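Long-range contacts in effector protein B, substrate of the Dot/Icm secretion system (Legionella drancourtii, PDB 4JVS), which probably stimulates GTP hydrolysis by a host small GTPase through the GAP domain described here, once the Dot/Icm system has delivered it: residues T248-E253 and R261-I266; S103-H108 and S242-A247; A21-L26 and S52-E57; T40-L45 and K197-F202. One frame throughout, in Å; residues are numbered along the deposited sequence.

Interaction 1 (T248-E253 and R261-I266); sequences TICFEE and RLIMRI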
# COMPACT_ATOMS: atom_id res chain seq x y z
N THR A 248 18.01 6.47 4.52
CA THR A 248 17.12 5.32 4.44
C THR A 248 17.68 4.14 5.24
O THR A 248 16.95 3.46 5.97
CB THR A 248 16.88 4.89 2.98
OG1 THR A 248 16.22 5.95 2.29
CG2 THR A 248 16.01 3.64 2.91
N ILE A 249 18.98 3.90 5.12
CA ILE A 249 19.65 2.82 5.84
C ILE A 249 19.63 3.07 7.35
O ILE A 249 19.24 2.20 8.13
CB ILE A 249 21.11 2.59 5.34
CG1 ILE A 249 21.11 2.04 3.91
CG2 ILE A 249 21.84 1.65 6.26
CD1 ILE A 249 22.48 1.90 3.28
N CYS A 250 20.03 4.27 7.75
CA CYS A 250 20.02 4.65 9.16
C CYS A 250 18.64 4.49 9.81
O CYS A 250 18.52 3.90 10.89
CB CYS A 250 20.49 6.09 9.31
SG CYS A 250 22.23 6.26 9.01
N PHE A 251 17.61 5.02 9.14
CA PHE A 251 16.24 4.92 9.64
C PHE A 251 15.82 3.47 9.81
O PHE A 251 15.03 3.14 10.70
CB PHE A 251 15.28 5.63 8.71
CG PHE A 251 15.30 7.11 8.84
CD1 PHE A 251 15.54 7.70 10.06
CD2 PHE A 251 15.07 7.92 7.74
CE1 PHE A 251 15.55 9.07 10.19
CE2 PHE A 251 15.08 9.29 7.86
CZ PHE A 251 15.33 9.86 9.08
N GLU A 252 16.35 2.61 8.94
CA GLU A 252 15.99 1.20 8.94
C GLU A 252 16.69 0.49 10.10
O GLU A 252 16.08 -0.30 10.81
CB GLU A 252 16.38 0.57 7.60
CG GLU A 252 15.81 -0.82 7.35
CD GLU A 252 14.29 -0.85 7.36
OE1 GLU A 252 13.66 -0.04 6.64
OE2 GLU A 252 13.74 -1.70 8.10
N GLU A 253 17.97 0.80 10.28
CA GLU A 253 18.79 0.17 11.32
C GLU A 253 18.26 0.43 12.73
O GLU A 253 18.39 -0.42 13.61
CB GLU A 253 20.25 0.62 11.18
CG GLU A 253 20.94 0.11 9.90
CD GLU A 253 20.95 -1.41 9.82
OE1 GLU A 253 21.20 -2.06 10.86
OE2 GLU A 253 20.70 -1.97 8.74
N ARG A 261 26.68 -2.71 12.91
CA ARG A 261 27.97 -2.41 12.31
C ARG A 261 27.75 -1.47 11.12
O ARG A 261 28.55 -0.57 10.90
CB ARG A 261 28.66 -3.70 11.86
CG ARG A 261 30.06 -3.87 12.42
CD ARG A 261 30.72 -5.14 11.92
NE ARG A 261 30.33 -6.31 12.70
CZ ARG A 261 30.83 -7.53 12.51
NH1 ARG A 261 31.73 -7.73 11.55
NH2 ARG A 261 30.42 -8.54 13.26
N LEU A 262 26.67 -1.69 10.38
CA LEU A 262 26.37 -0.85 9.22
C LEU A 262 26.06 0.59 9.61
O LEU A 262 26.64 1.52 9.05
CB LEU A 262 25.21 -1.43 8.40
CG LEU A 262 24.71 -0.68 7.16
CD1 LEU A 262 25.85 -0.29 6.25
CD2 LEU A 262 23.72 -1.54 6.40
N ILE A 263 25.16 0.80 10.57
CA ILE A 263 24.79 2.16 10.93
C ILE A 263 25.94 2.89 11.62
O ILE A 263 26.06 4.11 11.53
CB ILE A 263 23.54 2.22 11.83
CG1 ILE A 263 22.97 3.64 11.83
CG2 ILE A 263 23.86 1.73 13.23
CD1 ILE A 263 22.02 3.92 12.96
N MET A 264 26.75 2.16 12.35
CA MET A 264 27.94 2.69 12.96
C MET A 264 28.97 3.09 11.94
O MET A 264 29.68 4.04 12.08
CB MET A 264 28.50 1.71 13.96
CG MET A 264 28.01 1.91 15.38
SD MET A 264 27.35 3.52 15.62
CE MET A 264 26.32 3.22 17.00
N ARG A 265 29.04 2.31 10.88
CA ARG A 265 29.94 2.57 9.79
C ARG A 265 29.64 3.88 9.14
O ARG A 265 30.51 4.59 8.75
CB ARG A 265 29.74 1.48 8.76
CG ARG A 265 30.99 1.08 8.05
CD ARG A 265 31.06 -0.41 7.89
NE ARG A 265 30.66 -0.75 6.56
CZ ARG A 265 30.10 -1.88 6.21
NH1 ARG A 265 29.74 -2.06 4.96
NH2 ARG A 265 29.89 -2.82 7.11
N ILE A 266 28.38 4.16 9.01
CA ILE A 266 27.87 5.35 8.35
C ILE A 266 28.04 6.59 9.21
O ILE A 266 28.48 7.64 8.74
CB ILE A 266 26.39 5.16 7.99
CG1 ILE A 266 26.25 4.13 6.86
CG2 ILE A 266 25.75 6.48 7.61
CD1 ILE A 266 24.85 3.57 6.72
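Ile249 and Ile266 meet through branch ends: CG2 of Ile249 lies 3.6 Å from CD1 of Ile266. The same methyl reaches CD2 of Leu262 at 3.7 Å, where the two side chains cross at about a right angle. With CG1 of Ile249 anti to the carbonyl carbon (chi1 -68°), CG2 is the branch presented to both partners. At the next residue, the sulfur of Cys250 touches two isoleucines, SG being 3.8 Å from Ile266 CG2 and 3.9 Å from Ile263 CG1. One turn on from Ile249, Glu253 joins the seam by its aliphatic part. Its CB packs 3.7 Å from CB of Ile263 as the two chains slide past each other in opposite directions. A bend at chi2 (-59°) then folds the carboxylate back toward Leu262, so that OE2 comes 3.8 Å from its CD2. The polar end has its own partner: OE1 is hydrogen-bonded to Ser260 OG, just ahead of the second helix.

No hydrogen bond crosses the interface; apolar packing carries it. The segments belong to helices 243-253 and 261-267, which a short loop joins into a helical hairpin, with N-to-C directions 137° apart and local axes 9.5 Å from each other. This is a worked case of side chains at successive turns meshing between obliquely antiparallel helices, within the C-terminal subdomain of the GAP domain. Helix 235-238 closes over Leu262 and Ile266 through Leu238, helix 271-280 meets Ile266 with Val276, and helix 292-306 brings Ile299 against Cys250.

Interaction 2 (S103-H108 and S242-A247); sequences SKAALH and SGDQLA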
# COMPACT_ATOMS: atom_id res chain seq x y z
N SER A 103 16.94 5.24 -9.25
CA SER A 103 17.12 6.56 -8.68
C SER A 103 17.72 6.42 -7.30
O SER A 103 17.39 5.48 -6.57
CB SER A 103 15.76 7.25 -8.57
OG SER A 103 15.84 8.38 -7.72
N LYS A 104 18.60 7.33 -6.92
CA LYS A 104 19.18 7.31 -5.59
C LYS A 104 18.48 8.33 -4.69
O LYS A 104 18.92 8.60 -3.58
CB LYS A 104 20.68 7.60 -5.63
CG LYS A 104 21.49 6.58 -6.42
CD LYS A 104 22.96 7.00 -6.48
CE LYS A 104 23.83 5.90 -7.05
NZ LYS A 104 23.59 4.60 -6.34
N ALA A 105 17.39 8.89 -5.20
CA ALA A 105 16.61 9.86 -4.43
C ALA A 105 15.50 9.13 -3.68
O ALA A 105 15.22 7.97 -3.97
CB ALA A 105 16.05 10.93 -5.34
N ALA A 106 14.88 9.80 -2.71
CA ALA A 106 13.79 9.19 -1.94
C ALA A 106 12.47 9.17 -2.71
O ALA A 106 12.14 10.13 -3.41
CB ALA A 106 13.61 9.89 -0.59
N LEU A 107 11.73 8.07 -2.57
CA LEU A 107 10.42 7.90 -3.20
C LEU A 107 9.34 7.61 -2.15
O LEU A 107 9.21 6.49 -1.64
CB LEU A 107 10.46 6.78 -4.26
CG LEU A 107 9.13 6.51 -4.97
CD1 LEU A 107 8.56 7.78 -5.58
CD2 LEU A 107 9.23 5.40 -6.01
N HIS A 108 8.57 8.64 -1.82
CA HIS A 108 7.63 8.60 -0.70
C HIS A 108 8.31 8.19 0.60
O HIS A 108 7.77 7.37 1.36
CB HIS A 108 6.44 7.69 -1.01
CG HIS A 108 5.74 8.02 -2.29
ND1 HIS A 108 5.31 7.05 -3.18
CD2 HIS A 108 5.39 9.21 -2.83
CE1 HIS A 108 4.72 7.64 -4.21
NE2 HIS A 108 4.76 8.94 -4.03
N SER A 242 23.83 7.97 -2.20
CA SER A 242 23.34 9.32 -1.98
C SER A 242 23.03 9.50 -0.51
O SER A 242 23.03 8.54 0.26
CB SER A 242 22.06 9.57 -2.78
OG SER A 242 20.94 9.01 -2.12
N GLY A 243 22.74 10.74 -0.11
CA GLY A 243 22.39 11.04 1.26
C GLY A 243 21.08 10.36 1.58
O GLY A 243 20.91 9.77 2.65
N ASP A 244 20.15 10.45 0.64
CA ASP A 244 18.85 9.81 0.80
C ASP A 244 18.96 8.29 1.01
O ASP A 244 18.27 7.73 1.86
CB ASP A 244 17.96 10.10 -0.40
CG ASP A 244 17.30 11.46 -0.33
OD1 ASP A 244 17.59 12.23 0.62
OD2 ASP A 244 16.51 11.78 -1.24
N GLN A 245 19.80 7.64 0.22
CA GLN A 245 20.06 6.21 0.37
C GLN A 245 20.62 5.93 1.78
O GLN A 245 20.22 4.97 2.45
CB GLN A 245 21.02 5.72 -0.71
CG GLN A 245 20.36 5.08 -1.94
CD GLN A 245 21.34 4.82 -3.09
OE1 GLN A 245 22.41 5.42 -3.16
NE2 GLN A 245 20.97 3.91 -3.98
N LEU A 246 21.55 6.77 2.22
CA LEU A 246 22.23 6.56 3.49
C LEU A 246 21.28 6.74 4.67
O LEU A 246 21.29 5.94 5.61
CB LEU A 246 23.44 7.49 3.61
CG LEU A 246 24.68 7.21 2.75
CD1 LEU A 246 25.62 8.39 2.78
CD2 LEU A 246 25.40 5.97 3.22
N ALA A 247 20.47 7.79 4.61
CA ALA A 247 19.45 8.08 5.63
C ALA A 247 18.40 6.97 5.69
O ALA A 247 17.95 6.61 6.77
CB ALA A 247 18.78 9.41 5.33
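Lys104 reaches across to Ser242 and Gln245 along its whole length. Its CB lies 3.7 Å from CB of Ser242, CG approaches the amide of Gln245 with OE1 at 3.6 Å, and CD stays beside that same oxygen. A bend at chi4 (-51°) brings the ammonium back toward the amide, where NZ makes a weak hydrogen bond of 3.5 Å to Gln245 OE1. That oxygen also accepts from Ser242 N, on a lone pair in the carbonyl plane.

Ser242 and Gln245 thereby form a capping box at the start of helix 243-253: Ser242 OG takes the amide of Gln245 (OG to N 2.9 Å) while the glutamine side chain returns a bond to the serine backbone. The N-cap hydroxyl donates in turn to Lys104 O, so the cap joins the loop from the N-terminal subdomain to a helix of the C-terminal one.

Farther along, Ala106 N donates to OD2 of Asp244 at 3.0 Å, meeting it on the anti side and 24° out of the carboxylate plane. The other oxygen, OD1, is held by Ser279. The side chain of Ala106 is about 11 Å from the bound GDP, and His108 packs on the backbone of the other protein chain.

Interaction 3 (A21-L26 and S52-E57); sequences ATPPLL and SVRTEE
Leu25 and Arg54 pair their backbones in a single parallel bridge, with CA atoms 4.8 Å apart and the two segments running 44° from one another. Arg54 takes part twice: its N donates to Pro24 O at 3.1 Å and its O accepts from Leu26 N at 3.3 Å, the pattern that defines a parallel bridge. Neither segment is a regular strand; the bridge draws together the loops that precede and follow helix 34-45.

Arg54 bends at chi3 (-55°) and lays its guanidinium back over the first segment, with Leu25 CA 4.1 Å above the centre of one face and Pro23 O near the plane at its edge. The leucine crosses the arginine at about a right angle, its CG anti to the backbone N (chi1 -179°), which carries CD1 toward the arginine's NE. Glu57 adds its OE1 beside CD2 of the same leucine.

Leu26 and Val53 make the apolar part of the contact, on the side where helices 34-45 and 156-177 lie. Helix 34-45 meets them through Trp41 and Leu45, and helix 156-177 through Leu174 and Ile177. The Leu26 and Thr55 side chains lie side by side, pointing the same way, with CD1 of Leu26 3.9 Å from CG2 of Thr55. CG of Leu26 stands 3.6 Å from Val53 CG2, the two side chains crossing at about a right angle.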
# COMPACT_ATOMS: atom_id res chain seq x y z
N ALA A 21 -32.00 -16.35 13.02
CA ALA A 21 -30.69 -16.97 13.27
C ALA A 21 -29.76 -16.01 14.01
O ALA A 21 -29.68 -14.82 13.67
CB ALA A 21 -30.05 -17.43 11.97
N THR A 22 -29.05 -16.52 15.01
CA THR A 22 -28.21 -15.66 15.85
C THR A 22 -26.80 -15.44 15.30
O THR A 22 -26.02 -16.39 15.21
CB THR A 22 -28.15 -16.18 17.29
OG1 THR A 22 -29.41 -15.95 17.93
CG2 THR A 22 -27.05 -15.47 18.08
N PRO A 23 -26.47 -14.18 14.95
CA PRO A 23 -25.13 -13.79 14.48
C PRO A 23 -24.08 -14.03 15.55
O PRO A 23 -24.25 -13.57 16.68
CB PRO A 23 -25.28 -12.28 14.22
CG PRO A 23 -26.47 -11.86 15.02
CD PRO A 23 -27.39 -13.04 14.97
N PRO A 24 -23.01 -14.76 15.21
CA PRO A 24 -21.93 -15.08 16.14
C PRO A 24 -21.05 -13.87 16.43
O PRO A 24 -20.98 -12.97 15.60
CB PRO A 24 -21.13 -16.14 15.39
CG PRO A 24 -21.43 -15.91 13.99
CD PRO A 24 -22.83 -15.43 13.91
N LEU A 25 -20.40 -13.87 17.59
CA LEU A 25 -19.57 -12.75 18.04
C LEU A 25 -18.09 -13.06 17.86
O LEU A 25 -17.55 -13.96 18.51
CB LEU A 25 -19.85 -12.47 19.51
CG LEU A 25 -19.13 -11.33 20.22
CD1 LEU A 25 -19.83 -10.02 19.96
CD2 LEU A 25 -19.09 -11.61 21.70
N LEU A 26 -17.43 -12.32 16.98
CA LEU A 26 -15.99 -12.49 16.81
C LEU A 26 -15.26 -11.97 18.04
O LEU A 26 -15.43 -10.81 18.42
CB LEU A 26 -15.50 -11.76 15.57
CG LEU A 26 -16.22 -12.11 14.28
CD1 LEU A 26 -15.60 -11.32 13.16
CD2 LEU A 26 -16.16 -13.61 14.00
N SER A 52 -25.30 -12.79 9.36
CA SER A 52 -24.56 -11.58 9.72
C SER A 52 -23.47 -11.92 10.74
O SER A 52 -23.19 -13.10 10.96
CB SER A 52 -25.50 -10.48 10.22
OG SER A 52 -25.61 -10.48 11.64
N VAL A 53 -22.86 -10.91 11.35
CA VAL A 53 -21.74 -11.11 12.29
C VAL A 53 -21.53 -9.88 13.18
O VAL A 53 -21.77 -8.75 12.76
CB VAL A 53 -20.43 -11.45 11.52
CG1 VAL A 53 -20.03 -10.32 10.58
CG2 VAL A 53 -19.29 -11.78 12.49
N ARG A 54 -21.08 -10.09 14.42
CA ARG A 54 -20.86 -8.99 15.36
C ARG A 54 -19.37 -8.69 15.59
O ARG A 54 -18.70 -9.37 16.38
CB ARG A 54 -21.55 -9.28 16.70
CG ARG A 54 -22.92 -9.93 16.56
CD ARG A 54 -23.77 -9.77 17.82
NE ARG A 54 -23.12 -10.25 19.04
CZ ARG A 54 -23.27 -11.48 19.54
NH1 ARG A 54 -24.04 -12.36 18.92
NH2 ARG A 54 -22.67 -11.82 20.67
N THR A 55 -18.88 -7.65 14.92
CA THR A 55 -17.48 -7.27 14.98
C THR A 55 -17.23 -6.17 15.99
O THR A 55 -16.19 -5.51 15.97
CB THR A 55 -17.01 -6.75 13.62
OG1 THR A 55 -17.76 -5.58 13.29
CG2 THR A 55 -17.22 -7.80 12.55
N GLU A 56 -18.19 -5.97 16.89
CA GLU A 56 -18.15 -4.89 17.87
C GLU A 56 -17.00 -5.05 18.87
O GLU A 56 -16.40 -4.06 19.30
CB GLU A 56 -19.49 -4.79 18.62
CG GLU A 56 -20.65 -5.57 17.96
CD GLU A 56 -21.13 -4.96 16.64
OE1 GLU A 56 -21.62 -5.71 15.76
OE2 GLU A 56 -21.01 -3.72 16.47
N GLU A 57 -16.69 -6.28 19.24
CA GLU A 57 -15.67 -6.54 20.26
C GLU A 57 -14.29 -6.81 19.67
O GLU A 57 -13.35 -7.19 20.39
CB GLU A 57 -16.12 -7.66 21.20
CG GLU A 57 -17.44 -7.34 21.88
CD GLU A 57 -17.69 -8.17 23.13
OE1 GLU A 57 -18.86 -8.22 23.56
OE2 GLU A 57 -16.71 -8.75 23.66

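Interaction 4 (T40-L45 and K197-F202); sequences TWAGLL and KALDDF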
# COMPACT_ATOMS: atom_id res chain seq x y z
N THR A 40 -10.77 -20.32 14.19
CA THR A 40 -11.91 -20.12 15.09
C THR A 40 -13.05 -19.36 14.42
O THR A 40 -14.19 -19.83 14.42
CB THR A 40 -11.50 -19.35 16.35
OG1 THR A 40 -10.61 -20.16 17.14
CG2 THR A 40 -12.72 -19.01 17.18
N TRP A 41 -12.74 -18.20 13.86
CA TRP A 41 -13.78 -17.37 13.26
C TRP A 41 -14.45 -18.02 12.05
O TRP A 41 -15.68 -17.97 11.91
CB TRP A 41 -13.24 -15.98 12.91
CG TRP A 41 -12.89 -15.18 14.13
CD1 TRP A 41 -13.17 -15.50 15.43
CD2 TRP A 41 -12.16 -13.95 14.16
NE1 TRP A 41 -12.68 -14.53 16.27
CE2 TRP A 41 -12.05 -13.57 15.52
CE3 TRP A 41 -11.59 -13.13 13.18
CZ2 TRP A 41 -11.40 -12.41 15.91
CZ3 TRP A 41 -10.94 -11.98 13.57
CH2 TRP A 41 -10.85 -11.63 14.93
N ALA A 42 -13.65 -18.63 11.19
CA ALA A 42 -14.19 -19.32 10.02
C ALA A 42 -15.15 -20.43 10.45
O ALA A 42 -16.14 -20.69 9.77
CB ALA A 42 -13.07 -19.88 9.16
N GLY A 43 -14.87 -21.05 11.58
CA GLY A 43 -15.73 -22.08 12.13
C GLY A 43 -17.07 -21.53 12.59
O GLY A 43 -18.12 -22.09 12.27
N LEU A 44 -17.02 -20.43 13.34
CA LEU A 44 -18.22 -19.75 13.82
C LEU A 44 -19.09 -19.22 12.67
O LEU A 44 -20.31 -19.20 12.76
CB LEU A 44 -17.84 -18.57 14.73
CG LEU A 44 -17.32 -18.82 16.14
CD1 LEU A 44 -17.02 -17.50 16.82
CD2 LEU A 44 -18.34 -19.59 16.93
N LEU A 45 -18.47 -18.77 11.61
CA LEU A 45 -19.23 -18.22 10.52
C LEU A 45 -19.69 -19.26 9.51
O LEU A 45 -20.47 -18.97 8.64
CB LEU A 45 -18.41 -17.12 9.84
CG LEU A 45 -18.12 -15.90 10.71
CD1 LEU A 45 -17.39 -14.81 9.98
CD2 LEU A 45 -19.39 -15.36 11.30
N LYS A 197 -14.93 -16.02 2.56
CA LYS A 197 -13.90 -16.33 1.61
C LYS A 197 -12.52 -15.88 2.00
O LYS A 197 -11.55 -16.54 1.74
CB LYS A 197 -14.27 -15.81 0.25
CG LYS A 197 -13.57 -16.53 -0.85
CD LYS A 197 -13.58 -15.75 -2.12
CE LYS A 197 -12.87 -16.52 -3.21
NZ LYS A 197 -11.40 -16.49 -3.03
N ALA A 198 -12.43 -14.72 2.60
CA ALA A 198 -11.16 -14.19 3.01
C ALA A 198 -10.57 -15.09 4.04
O ALA A 198 -9.41 -15.30 4.09
CB ALA A 198 -11.32 -12.80 3.57
N LEU A 199 -11.40 -15.60 4.91
CA LEU A 199 -10.93 -16.51 5.93
C LEU A 199 -10.43 -17.81 5.31
O LEU A 199 -9.34 -18.29 5.65
CB LEU A 199 -12.03 -16.79 6.96
CG LEU A 199 -12.51 -15.56 7.72
CD1 LEU A 199 -13.63 -15.92 8.67
CD2 LEU A 199 -11.36 -14.95 8.48
N ASP A 200 -11.22 -18.38 4.40
CA ASP A 200 -10.86 -19.65 3.75
C ASP A 200 -9.64 -19.50 2.82
O ASP A 200 -8.80 -20.39 2.75
CB ASP A 200 -12.05 -20.26 3.00
CG ASP A 200 -13.22 -20.61 3.93
OD1 ASP A 200 -12.97 -20.99 5.10
OD2 ASP A 200 -14.40 -20.50 3.50
N ASP A 201 -9.55 -18.36 2.13
CA ASP A 201 -8.38 -18.08 1.31
C ASP A 201 -7.11 -17.98 2.15
O ASP A 201 -6.02 -18.37 1.70
CB ASP A 201 -8.57 -16.79 0.50
CG ASP A 201 -9.51 -16.97 -0.68
OD1 ASP A 201 -10.37 -17.89 -0.63
OD2 ASP A 201 -9.40 -16.20 -1.66
N PHE A 202 -7.23 -17.47 3.37
CA PHE A 202 -6.08 -17.42 4.27
C PHE A 202 -5.57 -18.82 4.64
O PHE A 202 -4.39 -19.12 4.46
CB PHE A 202 -6.40 -16.62 5.54
CG PHE A 202 -5.20 -16.45 6.43
CD1 PHE A 202 -4.23 -15.50 6.13
CD2 PHE A 202 -5.03 -17.24 7.55
CE1 PHE A 202 -3.12 -15.35 6.95
CE2 PHE A 202 -3.92 -17.10 8.37
CZ PHE A 202 -2.97 -16.15 8.07
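Trp41 offers Leu199 its CB rather than its indole, CB lying 4.3 Å from Leu199 CD1 while the ring is turned off from the second helix. The indole edge atom NE1 donates to Gln27 O, which fixes how the ring is turned, and the ring system packs against Leu174 of helix 156-177. The other flat group at the contact is the carboxylate of Asp200, whose OD1 comes within 4.2 Å of Ala42 CB at the exposed margin.

Helices 34-45 and 193-214 cross here in the N-terminal subdomain of the GAP domain, their local axes 9.6 Å apart and their directions differing by 136°. The small Ala42 faces the other helix at the crossing: its CB is 3.9 Å from Leu199 CB. Because CG of Leu199 stands anti to its own carbonyl carbon (chi1 -62°), the side chain is turned onto the backbone of the first helix, where CD1 rests 3.7 Å from Ala42 N.

That methyl also meets the end of Leu45, CD1 to CD1 at 4.1 Å, the two leucines crossing at about a right angle. Ile170 of helix 156-177 backs Leu199.

How the interactions relate
The contacts fall into two pairs on opposite sides of the chain's centre, each pair with its centres 13 Å apart. Interactions 1 and 4 are the buried ones, both obliquely antiparallel helix packings with no hydrogen bond across them, although interaction 1 buries nearly twice the area. Interactions 2 and 3 lie at the surface; interaction 2 is mainly polar, whereas interaction 3 combines two backbone bonds with apolar packing. Interactions 1 and 2 share helix 243-253 and touch through Ile266 and Leu246, whereas the loops of interaction 3 lie on helix 34-45 of interaction 4, Pro24 and Val53 against Leu45. Of the four, only interaction 2 joins the N-terminal and C-terminal subdomains.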